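Long-range contact in Non-canonical purine NTP pyrophosphatase (Staphylococcus aureus, PDB 4BNQ), which probably hydrolyses non-canonical purine nucleoside triphosphates such as XTP, dITP and ITP to their monophosphates and diphosphate, cleansing the nucleotide pool: residues Q11-D23 with K172-Q186. Sequence-based numbering, arbitrary orientation.
Sequences QGKINDFKVIFPD and KGQISHRRNAINLLQ. With PO4 (phosphate ion), chain C.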
loop_
_atom_site.group_PDB
_atom_site.type_symbol
_atom_site.label_atom_id
_atom_site.label_comp_id
_atom_site.label_asym_id
_atom_site.label_seq_id
_atom_site.Cartn_x
_atom_site.Cartn_y
_atom_site.Cartn_z
ATOM N N GLN A 11 4.946 -14.429 18.023
ATOM C CA GLN A 11 3.857 -15.327 17.645
ATOM C C GLN A 11 2.680 -14.584 17.027
ATOM O O GLN A 11 1.951 -15.158 16.215
ATOM C CB GLN A 11 3.411 -16.183 18.842
ATOM C CG GLN A 11 4.513 -17.101 19.375
ATOM C CD GLN A 11 4.906 -18.179 18.372
ATOM O OE1 GLN A 11 4.118 -18.544 17.489
ATOM N NE2 GLN A 11 6.129 -18.686 18.497
ATOM N N GLY A 12 2.513 -13.315 17.403
ATOM C CA GLY A 12 1.501 -12.456 16.809
ATOM C C GLY A 12 1.784 -12.229 15.337
ATOM O O GLY A 12 0.883 -12.376 14.501
ATOM N N LYS A 13 3.035 -11.889 15.016
ATOM C CA LYS A 13 3.454 -11.748 13.624
ATOM C C LYS A 13 3.222 -13.027 12.819
ATOM O O LYS A 13 2.691 -12.968 11.706
ATOM C CB LYS A 13 4.927 -11.348 13.529
ATOM C CG LYS A 13 5.255 -9.970 14.067
ATOM C CD LYS A 13 6.654 -9.571 13.625
ATOM C CE LYS A 13 7.145 -8.319 14.365
ATOM N NZ LYS A 13 8.603 -8.112 14.115
ATOM N N ILE A 14 3.631 -14.168 13.365
ATOM C CA ILE A 14 3.433 -15.443 12.677
ATOM C C ILE A 14 1.950 -15.671 12.370
ATOM O O ILE A 14 1.604 -16.067 11.268
ATOM C CB ILE A 14 4.020 -16.647 13.456
ATOM C CG1 ILE A 14 5.480 -16.868 13.085
ATOM C CG2 ILE A 14 3.348 -17.935 13.051
ATOM C CD1 ILE A 14 6.375 -15.822 13.471
ATOM N N ASN A 15 1.082 -15.385 13.329
ATOM C CA ASN A 15 -0.352 -15.469 13.102
ATOM C C ASN A 15 -0.809 -14.602 11.935
ATOM O O ASN A 15 -1.576 -15.056 11.094
ATOM C CB ASN A 15 -1.118 -15.101 14.372
ATOM C CG ASN A 15 -0.811 -16.045 15.525
ATOM O OD1 ASN A 15 -0.518 -17.234 15.310
ATOM N ND2 ASN A 15 -0.867 -15.524 16.754
ATOM N N ASP A 16 -0.340 -13.359 11.878
ATOM C CA ASP A 16 -0.719 -12.468 10.782
ATOM C C ASP A 16 -0.238 -13.039 9.476
ATOM O O ASP A 16 -0.916 -12.946 8.461
ATOM C CB ASP A 16 -0.060 -11.099 10.921
ATOM C CG ASP A 16 -0.719 -10.227 11.950
ATOM O OD1 ASP A 16 -1.679 -10.681 12.603
ATOM O OD2 ASP A 16 -0.257 -9.074 12.111
ATOM N N PHE A 17 0.963 -13.596 9.494
ATOM C CA PHE A 17 1.544 -14.095 8.264
ATOM C C PHE A 17 0.758 -15.290 7.750
ATOM O O PHE A 17 0.674 -15.500 6.542
ATOM C CB PHE A 17 3.017 -14.449 8.457
ATOM C CG PHE A 17 3.929 -13.257 8.415
ATOM C CD1 PHE A 17 4.026 -12.483 7.263
ATOM C CD2 PHE A 17 4.671 -12.887 9.523
ATOM C CE1 PHE A 17 4.863 -11.359 7.221
ATOM C CE2 PHE A 17 5.506 -11.766 9.488
ATOM C CZ PHE A 17 5.601 -11.009 8.331
ATOM N N LYS A 18 0.173 -16.059 8.666
ATOM C CA LYS A 18 -0.608 -17.229 8.269
ATOM C C LYS A 18 -1.884 -16.804 7.541
ATOM O O LYS A 18 -2.257 -17.417 6.542
ATOM C CB LYS A 18 -0.909 -18.148 9.462
ATOM C CG LYS A 18 0.298 -18.995 9.863
ATOM C CD LYS A 18 0.023 -19.889 11.076
ATOM C CE LYS A 18 -0.300 -19.061 12.296
ATOM N NZ LYS A 18 -0.494 -19.885 13.532
ATOM N N VAL A 19 -2.523 -15.742 8.037
ATOM C CA VAL A 19 -3.665 -15.122 7.365
ATOM C C VAL A 19 -3.307 -14.634 5.959
ATOM O O VAL A 19 -4.042 -14.871 5.004
ATOM C CB VAL A 19 -4.198 -13.927 8.167
ATOM C CG1 VAL A 19 -5.320 -13.197 7.374
ATOM C CG2 VAL A 19 -4.688 -14.391 9.542
ATOM N N ILE A 20 -2.153 -13.987 5.845
ATOM C CA ILE A 20 -1.701 -13.350 4.606
ATOM C C ILE A 20 -1.135 -14.328 3.568
ATOM O O ILE A 20 -1.114 -14.028 2.384
ATOM C CB ILE A 20 -0.645 -12.265 4.944
ATOM C CG1 ILE A 20 -1.324 -11.034 5.534
ATOM C CG2 ILE A 20 0.138 -11.819 3.730
ATOM C CD1 ILE A 20 -0.339 -10.176 6.322
ATOM N N PHE A 21 -0.674 -15.500 4.004
ATOM C CA PHE A 21 -0.228 -16.543 3.074
ATOM C C PHE A 21 -1.066 -17.802 3.255
ATOM O O PHE A 21 -0.543 -18.805 3.742
ATOM C CB PHE A 21 1.213 -16.960 3.369
ATOM C CG PHE A 21 2.257 -15.910 3.078
ATOM C CD1 PHE A 21 2.616 -15.590 1.776
ATOM C CD2 PHE A 21 2.932 -15.294 4.113
ATOM C CE1 PHE A 21 3.611 -14.645 1.519
ATOM C CE2 PHE A 21 3.927 -14.349 3.859
ATOM C CZ PHE A 21 4.269 -14.031 2.569
ATOM N N PRO A 22 -2.360 -17.769 2.877
ATOM C CA PRO A 22 -3.191 -18.950 3.157
ATOM C C PRO A 22 -2.808 -20.134 2.282
ATOM O O PRO A 22 -3.134 -21.266 2.627
ATOM C CB PRO A 22 -4.614 -18.472 2.839
ATOM C CG PRO A 22 -4.427 -17.351 1.849
ATOM C CD PRO A 22 -3.120 -16.688 2.218
ATOM N N ASP A 23 -2.119 -19.877 1.173
ATOM C CA ASP A 23 -1.694 -20.955 0.289
ATOM C C ASP A 23 -0.341 -21.539 0.695
ATOM O O ASP A 23 0.159 -22.461 0.052
ATOM C CB ASP A 23 -1.646 -20.484 -1.171
ATOM C CG ASP A 23 -3.036 -20.277 -1.767
ATOM O OD1 ASP A 23 -3.999 -20.922 -1.284
ATOM O OD2 ASP A 23 -3.169 -19.467 -2.715
ATOM N N LYS A 172 -7.901 -7.423 9.449
ATOM C CA LYS A 172 -6.581 -6.835 9.714
ATOM C C LYS A 172 -5.665 -7.169 8.539
ATOM O O LYS A 172 -4.980 -6.295 8.002
ATOM C CB LYS A 172 -5.979 -7.368 11.032
ATOM C CG LYS A 172 -4.779 -6.580 11.554
ATOM C CD LYS A 172 -3.991 -7.341 12.658
ATOM C CE LYS A 172 -2.622 -6.677 12.929
ATOM N NZ LYS A 172 -1.760 -7.307 14.006
ATOM N N GLY A 173 -5.705 -8.425 8.105
ATOM C CA GLY A 173 -4.887 -8.878 7.000
ATOM C C GLY A 173 -5.158 -8.220 5.657
ATOM O O GLY A 173 -4.382 -8.385 4.724
ATOM N N GLN A 174 -6.255 -7.486 5.544
ATOM C CA GLN A 174 -6.570 -6.796 4.302
ATOM C C GLN A 174 -5.914 -5.419 4.274
ATOM O O GLN A 174 -5.706 -4.847 3.202
ATOM C CB GLN A 174 -8.088 -6.616 4.167
ATOM C CG GLN A 174 -8.892 -7.902 3.992
ATOM C CD GLN A 174 -8.501 -8.676 2.746
ATOM O OE1 GLN A 174 -8.906 -8.334 1.629
ATOM N NE2 GLN A 174 -7.697 -9.724 2.927
ATOM N N ILE A 175 -5.619 -4.864 5.450
ATOM C CA ILE A 175 -5.222 -3.458 5.514
ATOM C C ILE A 175 -3.976 -3.115 6.325
ATOM O O ILE A 175 -3.572 -1.961 6.350
ATOM C CB ILE A 175 -6.383 -2.565 6.008
ATOM C CG1 ILE A 175 -6.835 -2.994 7.402
ATOM C CG2 ILE A 175 -7.555 -2.585 5.010
ATOM C CD1 ILE A 175 -6.331 -2.084 8.487
ATOM N N SER A 176 -3.363 -4.090 6.980
ATOM C CA SER A 176 -2.257 -3.766 7.867
ATOM C C SER A 176 -1.024 -3.344 7.078
ATOM O O SER A 176 -0.909 -3.617 5.882
ATOM C CB SER A 176 -1.906 -4.954 8.764
ATOM O OG SER A 176 -1.215 -5.953 8.013
ATOM N N HIS A 177 -0.113 -2.673 7.772
ATOM C CA HIS A 177 1.207 -2.327 7.262
ATOM C C HIS A 177 1.980 -3.566 6.786
ATOM O O HIS A 177 2.747 -3.507 5.817
ATOM C CB HIS A 177 1.992 -1.583 8.353
ATOM C CG HIS A 177 2.048 -2.301 9.667
ATOM N ND1 HIS A 177 0.895 -2.695 10.347
ATOM C CD2 HIS A 177 3.076 -2.692 10.426
ATOM C CE1 HIS A 177 1.247 -3.300 11.459
ATOM N NE2 HIS A 177 2.561 -3.309 11.551
ATOM N N ARG A 178 1.767 -4.679 7.472
ATOM C CA ARG A 178 2.415 -5.932 7.123
ATOM C C ARG A 178 1.784 -6.506 5.848
ATOM O O ARG A 178 2.481 -7.049 5.011
ATOM C CB ARG A 178 2.302 -6.912 8.286
ATOM C CG ARG A 178 3.063 -8.222 8.127
ATOM C CD ARG A 178 3.570 -8.748 9.493
ATOM N NE ARG A 178 2.726 -8.310 10.583
ATOM C CZ ARG A 178 3.109 -7.533 11.587
ATOM N NH1 ARG A 178 4.367 -7.112 11.700
ATOM N NH2 ARG A 178 2.209 -7.179 12.487
ATOM N N ARG A 179 0.469 -6.378 5.696
ATOM C CA ARG A 179 -0.165 -6.773 4.442
ATOM C C ARG A 179 0.422 -5.972 3.292
ATOM O O ARG A 179 0.697 -6.522 2.228
ATOM C CB ARG A 179 -1.679 -6.576 4.491
ATOM C CG ARG A 179 -2.353 -6.739 3.134
ATOM C CD ARG A 179 -2.151 -8.146 2.583
ATOM N NE ARG A 179 -2.541 -8.255 1.182
ATOM C CZ ARG A 179 -3.669 -8.814 0.766
ATOM N NH1 ARG A 179 -4.520 -9.317 1.650
ATOM N NH2 ARG A 179 -3.945 -8.868 -0.531
ATOM N N ASN A 180 0.635 -4.679 3.508
ATOM C CA ASN A 180 1.137 -3.825 2.432
ATOM C C ASN A 180 2.565 -4.164 2.032
ATOM O O ASN A 180 2.894 -4.134 0.855
ATOM C CB ASN A 180 1.040 -2.338 2.800
ATOM C CG ASN A 180 -0.372 -1.821 2.713
ATOM O OD1 ASN A 180 -1.205 -2.393 2.014
ATOM N ND2 ASN A 180 -0.658 -0.743 3.430
ATOM N N ALA A 181 3.409 -4.476 3.013
ATOM C CA ALA A 181 4.776 -4.887 2.733
ATOM C C ALA A 181 4.803 -6.196 1.972
ATOM O O ALA A 181 5.604 -6.373 1.060
ATOM C CB ALA A 181 5.545 -5.047 4.020
ATOM N N ILE A 182 3.955 -7.133 2.380
ATOM C CA ILE A 182 3.945 -8.448 1.766
ATOM C C ILE A 182 3.441 -8.368 0.319
ATOM O O ILE A 182 3.874 -9.157 -0.515
ATOM C CB ILE A 182 3.096 -9.451 2.571
ATOM C CG1 ILE A 182 3.766 -9.765 3.899
ATOM C CG2 ILE A 182 2.921 -10.759 1.805
ATOM C CD1 ILE A 182 5.076 -10.535 3.766
ATOM N N ASN A 183 2.561 -7.405 0.023
ATOM C CA ASN A 183 2.056 -7.220 -1.353
ATOM C C ASN A 183 3.192 -6.886 -2.305
ATOM O O ASN A 183 3.238 -7.389 -3.431
ATOM C CB ASN A 183 0.974 -6.131 -1.436
ATOM C CG ASN A 183 -0.380 -6.597 -0.919
ATOM O OD1 ASN A 183 -0.653 -7.802 -0.836
ATOM N ND2 ASN A 183 -1.242 -5.637 -0.577
ATOM N N LEU A 184 4.114 -6.049 -1.836
ATOM C CA LEU A 184 5.320 -5.740 -2.593
ATOM C C LEU A 184 6.192 -6.989 -2.722
ATOM O O LEU A 184 6.795 -7.225 -3.776
ATOM C CB LEU A 184 6.112 -4.601 -1.942
ATOM C CG LEU A 184 5.461 -3.211 -1.894
ATOM C CD1 LEU A 184 6.185 -2.302 -0.880
ATOM C CD2 LEU A 184 5.459 -2.572 -3.279
ATOM N N LEU A 185 6.242 -7.805 -1.668
ATOM C CA LEU A 185 7.016 -9.054 -1.723
ATOM C C LEU A 185 6.418 -10.010 -2.743
ATOM O O LEU A 185 7.133 -10.538 -3.594
ATOM C CB LEU A 185 7.065 -9.754 -0.363
ATOM C CG LEU A 185 7.680 -11.165 -0.378
ATOM C CD1 LEU A 185 9.160 -11.077 -0.741
ATOM C CD2 LEU A 185 7.512 -11.883 0.973
ATOM N N GLN A 186 5.112 -10.245 -2.639
ATOM C CA GLN A 186 4.438 -11.183 -3.529
ATOM C C GLN A 186 4.528 -10.746 -4.976
ATOM O O GLN A 186 4.646 -11.592 -5.868
ATOM C CB GLN A 186 2.985 -11.418 -3.096
ATOM C CG GLN A 186 2.886 -12.453 -1.974
ATOM C CD GLN A 186 1.513 -12.522 -1.359
ATOM O OE1 GLN A 186 0.717 -11.584 -1.473
ATOM N NE2 GLN A 186 1.216 -13.638 -0.704
HETATM P P PO4 C . 10.850 -10.230 16.052
HETATM O O1 PO4 C . 10.206 -10.352 14.670
HETATM O O2 PO4 C . 9.879 -9.576 17.006
HETATM O O3 PO4 C . 12.086 -9.356 15.937
HETATM O O4 PO4 C . 11.241 -11.586 16.568
HETATM O O HOH W 1 -1.124 -8.124 9.371
#
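Ile20 and Gly173 bring the backbones to within 6.0 Å between their CA atoms, while helix 11-20 crosses helix 177-186 at -54°, the axes 10.6 Å apart at closest approach. At Gly173 there is no side chain to collide with Val19, whose CG1 lies 4.4 Å from Gly173 CA. Beside it Ile20 enters as a knob among Gly173, Arg178, Arg179 and Ile182. Its CG1, lying beside the backbone N (chi1 -75°), carries CD1 to the backbone of Arg179, while CG2 meets Ile182 CG2 at 3.5 Å. The branched side chain of Ile182 can meet three neighbours at once: besides Ile20, its CG2 touches Phe21 CZ and its CD1 the edge of the Phe17 ring. At the margin, Gln186 passes Phe21 with its amide nearly perpendicular to the ring.

Arg178 joins this apolar packing to the polar end. With CG anti to the backbone N (chi1 -174°), CD lies over one face of the Phe17 ring, 3.3 Å from CZ; a further bend at chi3 turns the guanidinium to Asp16. There NH2 donates to OD2 at 3.1 Å on the anti side, and NE adds a weak bond; Lys13 CG lies over one face of the same guanidinium. The long, extended Lys172 brings NZ to the syn lone pair of Asp16 OD2, 3.0 Å away. Lys172 also pairs with Asp152, and Arg178 NH1 with Asp67, which Lys13 NZ engages too.

Lys13, Lys172 and Arg178 are predicted substrate-binding residues, and Lys13 NZ donates to O1 of a phosphate ion, probably from the crystallisation liquor, at 2.8 Å. Two cationic groups converging on one carboxylate oxygen should stabilise ionised Asp16, which in turn probably helps to orient Lys172 and Arg178 within the nucleotide pocket.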